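Local coordinates for surface glycan binding protein B (PDB 6E57) that binds mixed-linkage beta-glucan, probably at the bacterial cell surface, as part of the cereal glucan utilization system of a human gut Bacteroides, at residues His37-Phe43 / Ile65-Thr70; Ile251-Val256 / Leu269-Leu274; Trp314-Val320 / Asn330-Ile336. All blocks are in the same frame, centred on the assembly; numbering follows the deposited sequence.

Contact 1. Residues His37-Phe43 / Ile65-Thr70; sequences HILAPVF and IALTVT
L39 and A40 both face T68 across two antiparallel strands, a classic beta bulge that shifts the pairing by one residue between I38 and A40. At the bulge L39 N donates to T68 O (3.0 Å), while T68 N returns a bond to A40 O at 2.8 Å. Before the bulge the pairing is regular: H37 and T70 form a hydrogen-bonded pair, with T70 N to H37 O at 3.0 Å, and I38 and V69 a non-hydrogen-bonded one.

Past A40 the chain leaves the strand through the cis peptide bond before P41, and side chains take over from backbone. P41 CD touches L67 CD2 at 4.0 Å. F43 turns its ring edge to the other strand, setting CZ 3.9 Å from I65 CG2 and CE2 beside L67 CD2, so that the branch methyl I65 CG2 and the end methyl L67 CD2 lie at the ring edge, near its plane. On the side of I38 and V69 the pair joins the interior of a beta-sandwich-like domain: I38, F43, I65 and L67 rest on strand 103-113, and the F43 ring also meets that of F54. Strand 37-40 is the outermost of its three-stranded sheet, while 63-70 pairs on its other side with strand 95-98.

The opposite side is more polar. Placed between backbone N and carbonyl carbon (chi1 45°), the T68 hydroxyl oxygen OG1 accepts a weak bond from A40 N at 3.1 Å.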
loop_
_atom_site.group_PDB
_atom_site.type_symbol
_atom_site.label_atom_id
_atom_site.label_comp_id
_atom_site.label_asym_id
_atom_site.label_seq_id
_atom_site.Cartn_x
_atom_site.Cartn_y
_atom_site.Cartn_z
ATOM N N HIS A 37 -14.618 36.141 3.275
ATOM C CA HIS A 37 -15.407 34.963 3.640
ATOM C C HIS A 37 -15.922 34.285 2.364
ATOM O O HIS A 37 -16.435 34.957 1.467
ATOM C CB HIS A 37 -16.566 35.353 4.570
ATOM C CG HIS A 37 -16.147 35.768 5.943
ATOM N ND1 HIS A 37 -15.814 34.850 6.924
ATOM C CD2 HIS A 37 -16.027 36.989 6.509
ATOM C CE1 HIS A 37 -15.495 35.491 8.031
ATOM N NE2 HIS A 37 -15.617 36.805 7.802
ATOM N N ILE A 38 -15.771 32.958 2.294
ATOM C CA ILE A 38 -16.385 32.150 1.246
ATOM C C ILE A 38 -17.710 31.617 1.795
ATOM O O ILE A 38 -17.717 30.712 2.625
ATOM C CB ILE A 38 -15.450 31.013 0.787
ATOM C CG1 ILE A 38 -14.130 31.558 0.232
ATOM C CG2 ILE A 38 -16.154 30.109 -0.219
ATOM C CD1 ILE A 38 -13.043 30.517 0.089
ATOM N N LEU A 39 -18.819 32.199 1.328
ATOM C CA LEU A 39 -20.151 31.890 1.837
ATOM C C LEU A 39 -20.620 30.544 1.276
ATOM O O LEU A 39 -21.035 29.668 2.038
ATOM C CB LEU A 39 -21.115 33.017 1.453
ATOM C CG LEU A 39 -20.806 34.383 2.066
ATOM C CD1 LEU A 39 -21.835 35.419 1.634
ATOM C CD2 LEU A 39 -20.738 34.297 3.585
ATOM N N ALA A 40 -20.557 30.400 -0.055
ATOM C CA ALA A 40 -20.973 29.176 -0.748
ATOM C C ALA A 40 -19.997 28.860 -1.880
ATOM O O ALA A 40 -19.433 29.767 -2.486
ATOM C CB ALA A 40 -22.385 29.325 -1.264
ATOM N N PRO A 41 -19.788 27.565 -2.152
ATOM C CA PRO A 41 -20.340 26.472 -1.367
ATOM C C PRO A 41 -19.524 26.233 -0.086
ATOM O O PRO A 41 -18.389 26.698 0.019
ATOM C CB PRO A 41 -20.251 25.271 -2.316
ATOM C CG PRO A 41 -18.975 25.518 -3.079
ATOM C CD PRO A 41 -18.837 27.028 -3.135
ATOM N N VAL A 42 -20.124 25.523 0.873
ATOM C CA VAL A 42 -19.442 25.098 2.091
ATOM C C VAL A 42 -18.633 23.840 1.760
ATOM O O VAL A 42 -19.189 22.863 1.270
ATOM C CB VAL A 42 -20.433 24.837 3.241
ATOM C CG1 VAL A 42 -19.720 24.347 4.491
ATOM C CG2 VAL A 42 -21.276 26.066 3.549
ATOM N N PHE A 43 -17.323 23.888 2.030
ATOM C CA PHE A 43 -16.408 22.790 1.719
ATOM C C PHE A 43 -16.246 21.892 2.942
ATOM O O PHE A 43 -16.270 22.371 4.074
ATOM C CB PHE A 43 -15.063 23.335 1.232
ATOM C CG PHE A 43 -15.122 23.950 -0.143
ATOM C CD1 PHE A 43 -15.021 23.159 -1.278
ATOM C CD2 PHE A 43 -15.302 25.317 -0.302
ATOM C CE1 PHE A 43 -15.089 23.725 -2.543
ATOM C CE2 PHE A 43 -15.370 25.879 -1.568
ATOM C CZ PHE A 43 -15.263 25.083 -2.685
ATOM N N ILE A 65 -16.943 24.586 -10.146
ATOM C CA ILE A 65 -17.168 25.132 -8.805
ATOM C C ILE A 65 -17.428 26.637 -8.943
ATOM O O ILE A 65 -16.652 27.336 -9.597
ATOM C CB ILE A 65 -15.971 24.845 -7.873
ATOM C CG1 ILE A 65 -15.577 23.366 -7.878
ATOM C CG2 ILE A 65 -16.254 25.343 -6.461
ATOM C CD1 ILE A 65 -14.369 23.045 -7.028
ATOM N N ALA A 66 -18.514 27.111 -8.315
ATOM C CA ALA A 66 -18.937 28.521 -8.348
ATOM C C ALA A 66 -18.975 29.086 -6.923
ATOM O O ALA A 66 -19.770 28.636 -6.100
ATOM C CB ALA A 66 -20.286 28.634 -9.014
ATOM N N LEU A 67 -18.122 30.083 -6.654
ATOM C CA LEU A 67 -17.999 30.702 -5.330
ATOM C C LEU A 67 -18.951 31.901 -5.226
ATOM O O LEU A 67 -19.217 32.569 -6.223
ATOM C CB LEU A 67 -16.553 31.161 -5.114
ATOM C CG LEU A 67 -15.465 30.117 -5.368
ATOM C CD1 LEU A 67 -14.087 30.739 -5.226
ATOM C CD2 LEU A 67 -15.612 28.930 -4.429
ATOM N N THR A 68 -19.457 32.145 -4.009
ATOM C CA THR A 68 -19.978 33.453 -3.585
ATOM C C THR A 68 -19.088 33.955 -2.440
ATOM O O THR A 68 -18.846 33.226 -1.475
ATOM C CB THR A 68 -21.458 33.390 -3.180
ATOM O OG1 THR A 68 -21.655 32.245 -2.350
ATOM C CG2 THR A 68 -22.395 33.322 -4.366
ATOM N N VAL A 69 -18.599 35.195 -2.571
ATOM C CA VAL A 69 -17.519 35.710 -1.734
ATOM C C VAL A 69 -17.873 37.116 -1.229
ATOM O O VAL A 69 -18.530 37.891 -1.922
ATOM C CB VAL A 69 -16.185 35.710 -2.508
ATOM C CG1 VAL A 69 -15.015 36.105 -1.621
ATOM C CG2 VAL A 69 -15.917 34.370 -3.174
ATOM N N THR A 70 -17.423 37.419 -0.005
ATOM C CA THR A 70 -17.469 38.754 0.599
ATOM C C THR A 70 -16.030 39.228 0.800
ATOM O O THR A 70 -15.180 38.422 1.174
ATOM C CB THR A 70 -18.248 38.730 1.922
ATOM O OG1 THR A 70 -19.516 38.123 1.671
ATOM C CG2 THR A 70 -18.454 40.099 2.535
#

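Contact 2. Residues Ile251-Val256 / Leu269-Leu274; sequences IGGQTV and LTCPDL
With chi1 of I251 at -43°, CG1 lies beside the backbone N and CG2 lies anti to it, an arrangement that splits the side chain between two partners. The CG2 branch meets L274 CD1 at 3.9 Å, the two side chains crossing nearly at right angles. The other branch carries CD1 to L269, where the chains reach toward each other tip to tip (I251 CD1 to L269 CD1, 4.2 Å), and CD1 also touches P272 CD.

L269 holds its CG between the backbone N and the carbonyl carbon (chi1 70°), and its CD1 then packs across V256, with V256 CG1 to L269 CD1 at 3.9 Å. The second methyl of V256, CG2, lies 4.3 Å from P272 CD, so P272 CD rests against both V256 CG2 and I251 CD1. P272 and the Q254 side chain slide past each other in opposite directions, Q254 CB sitting 3.8 Å from P272 CG. Further along, Q254 CG lies 4.2 Å from L274 CD2.

The segment 251-256 is folded back on itself by a type II' turn from I251 to Q254, with G252 at positive phi; Q254 N bonds to I251 O at 2.7 Å and I251 N to Q254 O. Between the segments the contact is apolar packing of side chains, a hairpin turn resting on the chain that leaves strand 266-270.

Around it, I251 and L269 both rest on W236 of strand 235-240, L269 also touches L249 of strand 246-251, and I251 and L274 lean on M281 and Y279 of strand 277-285.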
loop_
_atom_site.group_PDB
_atom_site.type_symbol
_atom_site.label_atom_id
_atom_site.label_comp_id
_atom_site.label_asym_id
_atom_site.label_seq_id
_atom_site.Cartn_x
_atom_site.Cartn_y
_atom_site.Cartn_z
ATOM N N ILE A 251 20.129 -3.942 12.895
ATOM C CA ILE A 251 18.937 -4.109 13.739
ATOM C C ILE A 251 19.427 -4.335 15.172
ATOM O O ILE A 251 20.436 -5.006 15.386
ATOM C CB ILE A 251 18.043 -5.267 13.244
ATOM C CG1 ILE A 251 17.891 -5.268 11.719
ATOM C CG2 ILE A 251 16.686 -5.245 13.934
ATOM C CD1 ILE A 251 18.848 -6.194 11.002
ATOM N N GLY A 252 18.711 -3.773 16.148
ATOM C CA GLY A 252 19.279 -3.602 17.463
ATOM C C GLY A 252 20.607 -2.884 17.325
ATOM O O GLY A 252 20.656 -1.780 16.782
ATOM N N GLY A 253 21.692 -3.537 17.744
ATOM C CA GLY A 253 23.044 -3.047 17.475
ATOM C C GLY A 253 23.824 -4.014 16.600
ATOM O O GLY A 253 25.054 -3.970 16.567
ATOM N N GLN A 254 23.091 -4.873 15.881
ATOM C CA GLN A 254 23.643 -6.037 15.201
ATOM C C GLN A 254 23.649 -5.779 13.691
ATOM O O GLN A 254 22.595 -5.712 13.069
ATOM C CB GLN A 254 22.819 -7.285 15.526
ATOM C CG GLN A 254 22.587 -7.516 17.015
ATOM C CD GLN A 254 23.819 -8.004 17.740
ATOM O OE1 GLN A 254 24.831 -7.312 17.830
ATOM N NE2 GLN A 254 23.733 -9.206 18.285
ATOM N N THR A 255 24.852 -5.653 13.119
ATOM C CA THR A 255 25.035 -5.400 11.694
ATOM C C THR A 255 25.081 -6.721 10.916
ATOM O O THR A 255 25.714 -7.692 11.347
ATOM C CB THR A 255 26.295 -4.565 11.459
ATOM O OG1 THR A 255 26.044 -3.326 12.120
ATOM C CG2 THR A 255 26.608 -4.343 9.996
ATOM N N VAL A 256 24.412 -6.722 9.756
ATOM C CA VAL A 256 24.342 -7.852 8.837
ATOM C C VAL A 256 24.777 -7.358 7.452
ATOM O O VAL A 256 24.158 -6.445 6.911
ATOM C CB VAL A 256 22.918 -8.441 8.801
ATOM C CG1 VAL A 256 22.806 -9.608 7.832
ATOM C CG2 VAL A 256 22.440 -8.849 10.187
ATOM N N LEU A 269 17.825 -11.766 4.433
ATOM C CA LEU A 269 18.912 -11.893 5.410
ATOM C C LEU A 269 18.455 -12.802 6.558
ATOM O O LEU A 269 17.293 -13.205 6.607
ATOM C CB LEU A 269 19.307 -10.498 5.915
ATOM C CG LEU A 269 18.293 -9.771 6.804
ATOM C CD1 LEU A 269 18.996 -8.855 7.795
ATOM C CD2 LEU A 269 17.299 -8.972 5.976
ATOM N N THR A 270 19.383 -13.130 7.463
ATOM C CA THR A 270 19.062 -13.819 8.715
ATOM C C THR A 270 18.906 -12.772 9.823
ATOM O O THR A 270 19.886 -12.144 10.233
ATOM C CB THR A 270 20.130 -14.857 9.087
ATOM O OG1 THR A 270 20.345 -15.717 7.967
ATOM C CG2 THR A 270 19.747 -15.690 10.291
ATOM N N CYS A 271 17.669 -12.580 10.293
ATOM C CA CYS A 271 17.404 -11.690 11.413
ATOM C C CYS A 271 18.237 -12.142 12.608
ATOM O O CYS A 271 18.151 -13.302 13.013
ATOM C CB CYS A 271 15.926 -11.679 11.784
ATOM S SG CYS A 271 15.588 -10.837 13.352
ATOM N N PRO A 272 19.081 -11.260 13.192
ATOM C CA PRO A 272 19.973 -11.654 14.284
ATOM C C PRO A 272 19.250 -12.084 15.573
ATOM O O PRO A 272 18.025 -11.977 15.675
ATOM C CB PRO A 272 20.834 -10.405 14.525
ATOM C CG PRO A 272 20.008 -9.262 13.977
ATOM C CD PRO A 272 19.241 -9.849 12.814
ATOM N N ASP A 273 20.037 -12.577 16.538
ATOM C CA ASP A 273 19.543 -13.226 17.754
ATOM C C ASP A 273 19.154 -12.155 18.779
ATOM O O ASP A 273 19.955 -11.791 19.635
ATOM C CB ASP A 273 20.596 -14.186 18.320
ATOM C CG ASP A 273 20.106 -15.051 19.469
ATOM O OD1 ASP A 273 18.926 -15.445 19.445
ATOM O OD2 ASP A 273 20.915 -15.323 20.381
ATOM N N LEU A 274 17.912 -11.668 18.677
ATOM C CA LEU A 274 17.398 -10.598 19.526
ATOM C C LEU A 274 16.257 -11.130 20.402
ATOM O O LEU A 274 15.474 -11.992 19.979
ATOM C CB LEU A 274 16.927 -9.443 18.635
ATOM C CG LEU A 274 18.042 -8.654 17.948
ATOM C CD1 LEU A 274 17.490 -7.766 16.844
ATOM C CD2 LEU A 274 18.822 -7.821 18.955
#

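Contact 3. Residues Trp314-Val320 / Asn330-Ile336; sequences WSGHHYV and NKTFGLI. With PO4 (phosphate ion), chain K.
W314 and H318 lie on two strands that meet at a corner at G316, and both face the irregular segment 330-336, which passes close to V320 at N330 and to W314 at I336. F333, its CG anti to the backbone N (chi1 170°), meets both rings with different parts of its edge. It makes a T-shaped pair with the face of W314 (F333 CE1 3.6 Å from W314 CD2, planes at 77°) and an offset edge-to-face pair with H318.

The imidazole of H318 is enclosed on both faces. N330 ND2 stands over one, offset toward the rim and nearest H318 CE1 at 3.2 Å, and L335 CD1 makes a CH-pi contact over the other, 4.0 Å from the ring centroid. In its plane H318 NE2 donates to T332 O at 2.9 Å, a bond that fixes how the ring is turned; P329 O is a second, weak partner. The amide of N330 is held in turn by N330 ND2 to Y319 O at 3.0 Å, close to the amide plane. Beyond, V320 CG2 touches F333 CB at 4.1 Å. Y319 points elsewhere, its OH donating to a phosphate (Y319 OH to PO4 O3, 2.7 Å) that probably comes from the crystallisation liquor.

The aromatic cluster and the H318 bond probably help to set the course of the loop that carries K331 into the glycan site. K331 extends outward to hydrogen-bond a glucose unit of the bound mixed-linkage oligosaccharide and to form a salt bridge with D326, also of the pocket, while T332 packs on W372 of the same site.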
loop_
_atom_site.group_PDB
_atom_site.type_symbol
_atom_site.label_atom_id
_atom_site.label_comp_id
_atom_site.label_asym_id
_atom_site.label_seq_id
_atom_site.Cartn_x
_atom_site.Cartn_y
_atom_site.Cartn_z
ATOM N N TRP A 314 4.951 -28.804 17.535
ATOM C CA TRP A 314 4.894 -30.154 17.010
ATOM C C TRP A 314 5.510 -30.196 15.611
ATOM O O TRP A 314 5.432 -29.226 14.869
ATOM C CB TRP A 314 3.446 -30.655 17.003
ATOM C CG TRP A 314 3.292 -32.065 16.522
ATOM C CD1 TRP A 314 3.232 -33.193 17.286
ATOM C CD2 TRP A 314 3.178 -32.499 15.157
ATOM N NE1 TRP A 314 3.089 -34.298 16.492
ATOM C CE2 TRP A 314 3.058 -33.904 15.180
ATOM C CE3 TRP A 314 3.176 -31.842 13.923
ATOM C CZ2 TRP A 314 2.924 -34.658 14.016
ATOM C CZ3 TRP A 314 3.052 -32.587 12.772
ATOM C CH2 TRP A 314 2.926 -33.976 12.823
ATOM N N SER A 315 6.086 -31.353 15.269
ATOM C CA SER A 315 6.757 -31.593 13.992
ATOM C C SER A 315 6.474 -33.026 13.522
ATOM O O SER A 315 6.385 -33.937 14.340
ATOM C CB SER A 315 8.233 -31.346 14.138
ATOM O OG SER A 315 8.881 -31.423 12.883
ATOM N N GLY A 316 6.330 -33.217 12.204
ATOM C CA GLY A 316 6.102 -34.545 11.623
ATOM C C GLY A 316 5.413 -34.487 10.269
ATOM O O GLY A 316 5.647 -33.573 9.486
ATOM N N HIS A 317 4.573 -35.492 9.996
ATOM C CA HIS A 317 3.851 -35.642 8.730
ATOM C C HIS A 317 2.595 -36.493 8.966
ATOM O O HIS A 317 2.612 -37.712 8.760
ATOM C CB HIS A 317 4.782 -36.237 7.665
ATOM C CG HIS A 317 4.179 -36.322 6.304
ATOM N ND1 HIS A 317 3.902 -35.199 5.545
ATOM C CD2 HIS A 317 3.813 -37.385 5.554
ATOM C CE1 HIS A 317 3.386 -35.567 4.389
ATOM N NE2 HIS A 317 3.321 -36.905 4.371
ATOM N N HIS A 318 1.512 -35.828 9.392
ATOM C CA HIS A 318 0.314 -36.474 9.919
ATOM C C HIS A 318 -0.897 -36.220 9.010
ATOM O O HIS A 318 -1.378 -35.093 8.916
ATOM C CB HIS A 318 0.047 -35.975 11.340
ATOM C CG HIS A 318 -1.098 -36.665 11.994
ATOM N ND1 HIS A 318 -0.934 -37.816 12.736
ATOM C CD2 HIS A 318 -2.419 -36.386 12.001
ATOM C CE1 HIS A 318 -2.106 -38.213 13.183
ATOM N NE2 HIS A 318 -3.033 -37.352 12.745
ATOM N N TYR A 319 -1.402 -37.287 8.375
ATOM C CA TYR A 319 -2.534 -37.207 7.458
ATOM C C TYR A 319 -3.816 -36.932 8.250
ATOM O O TYR A 319 -3.961 -37.405 9.380
ATOM C CB TYR A 319 -2.687 -38.492 6.638
ATOM C CG TYR A 319 -3.761 -38.412 5.581
ATOM C CD1 TYR A 319 -3.642 -37.535 4.513
ATOM C CD2 TYR A 319 -4.912 -39.180 5.656
ATOM C CE1 TYR A 319 -4.625 -37.434 3.542
ATOM C CE2 TYR A 319 -5.907 -39.090 4.694
ATOM C CZ TYR A 319 -5.764 -38.213 3.632
ATOM O OH TYR A 319 -6.732 -38.104 2.676
ATOM N N VAL A 320 -4.735 -36.184 7.625
ATOM C CA VAL A 320 -6.026 -35.822 8.208
ATOM C C VAL A 320 -7.136 -36.172 7.210
ATOM O O VAL A 320 -7.108 -35.717 6.072
ATOM C CB VAL A 320 -6.074 -34.326 8.569
ATOM C CG1 VAL A 320 -7.430 -33.927 9.133
ATOM C CG2 VAL A 320 -4.958 -33.937 9.524
ATOM N N ASN A 330 -5.600 -40.757 12.364
ATOM C CA ASN A 330 -5.500 -39.846 11.229
ATOM C C ASN A 330 -6.883 -39.325 10.807
ATOM O O ASN A 330 -7.026 -38.811 9.699
ATOM C CB ASN A 330 -4.795 -40.517 10.047
ATOM C CG ASN A 330 -3.343 -40.833 10.331
ATOM O OD1 ASN A 330 -2.972 -41.997 10.458
ATOM N ND2 ASN A 330 -2.520 -39.803 10.444
ATOM N N LYS A 331 -7.897 -39.444 11.673
ATOM C CA LYS A 331 -9.184 -38.819 11.390
ATOM C C LYS A 331 -9.059 -37.310 11.617
ATOM O O LYS A 331 -9.670 -36.512 10.898
ATOM C CB LYS A 331 -10.324 -39.374 12.246
ATOM C CG LYS A 331 -11.689 -38.822 11.855
ATOM C CD LYS A 331 -12.850 -39.359 12.646
ATOM C CE LYS A 331 -14.171 -38.788 12.177
ATOM N NZ LYS A 331 -15.320 -39.446 12.843
ATOM N N THR A 332 -8.279 -36.949 12.642
ATOM C CA THR A 332 -7.960 -35.573 12.980
ATOM C C THR A 332 -6.469 -35.468 13.309
ATOM O O THR A 332 -5.761 -36.474 13.358
ATOM C CB THR A 332 -8.778 -35.101 14.188
ATOM O OG1 THR A 332 -8.324 -35.831 15.331
ATOM C CG2 THR A 332 -10.267 -35.295 14.007
ATOM N N PHE A 333 -6.013 -34.235 13.539
ATOM C CA PHE A 333 -4.729 -33.975 14.161
ATOM C C PHE A 333 -4.974 -33.536 15.609
ATOM O O PHE A 333 -5.381 -32.405 15.844
ATOM C CB PHE A 333 -3.950 -32.918 13.374
ATOM C CG PHE A 333 -2.710 -32.411 14.066
ATOM C CD1 PHE A 333 -1.505 -33.085 13.947
ATOM C CD2 PHE A 333 -2.749 -31.272 14.854
ATOM C CE1 PHE A 333 -0.367 -32.629 14.591
ATOM C CE2 PHE A 333 -1.610 -30.816 15.498
ATOM C CZ PHE A 333 -0.420 -31.494 15.363
ATOM N N GLY A 334 -4.773 -34.462 16.558
ATOM C CA GLY A 334 -4.633 -34.146 17.985
ATOM C C GLY A 334 -3.199 -33.748 18.281
ATOM O O GLY A 334 -2.702 -32.773 17.733
ATOM N N LEU A 335 -2.541 -34.497 19.163
ATOM C CA LEU A 335 -1.065 -34.586 19.230
ATOM C C LEU A 335 -0.407 -33.341 19.848
ATOM O O LEU A 335 0.770 -33.399 20.186
ATOM C CB LEU A 335 -0.493 -34.887 17.839
ATOM C CG LEU A 335 -0.897 -36.237 17.238
ATOM C CD1 LEU A 335 -0.107 -36.531 15.972
ATOM C CD2 LEU A 335 -0.714 -37.369 18.237
ATOM N N ILE A 336 -1.138 -32.234 20.011
ATOM C CA ILE A 336 -0.692 -31.172 20.910
ATOM C C ILE A 336 -1.639 -31.151 22.104
ATOM O O ILE A 336 -2.811 -30.816 21.961
ATOM C CB ILE A 336 -0.605 -29.801 20.212
ATOM C CG1 ILE A 336 0.325 -29.840 18.998
ATOM C CG2 ILE A 336 -0.177 -28.729 21.206
ATOM C CD1 ILE A 336 0.365 -28.547 18.222
HETATM P P PO4 K . -9.225 -41.421 2.946
HETATM O O1 PO4 K . -10.455 -41.351 2.069
HETATM O O2 PO4 K . -9.640 -41.681 4.374
HETATM O O3 PO4 K . -8.470 -40.115 2.879
HETATM O O4 PO4 K . -8.339 -42.545 2.457
#

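The three contacts follow one another along the chain without touching. Contact 1 lies in a separate three-stranded sheet, on the other side of the chain's centre from contacts 2 and 3. Those two, with centres about 34 Å apart, belong to linked strand systems: strand 277-285, beside contact 2, pairs with 299-315, which carries W314. All are partly buried, but their chemistry differs. Contact 1 joins paired strands mainly by backbone bonds, with apolar packing at its F43 end. Contact 2 relies on aliphatic side chains between a turn and a strand exit. Contact 3 combines aromatic packing with side-chain-to-backbone bonds and alone contains a residue of the glycan pocket, K331.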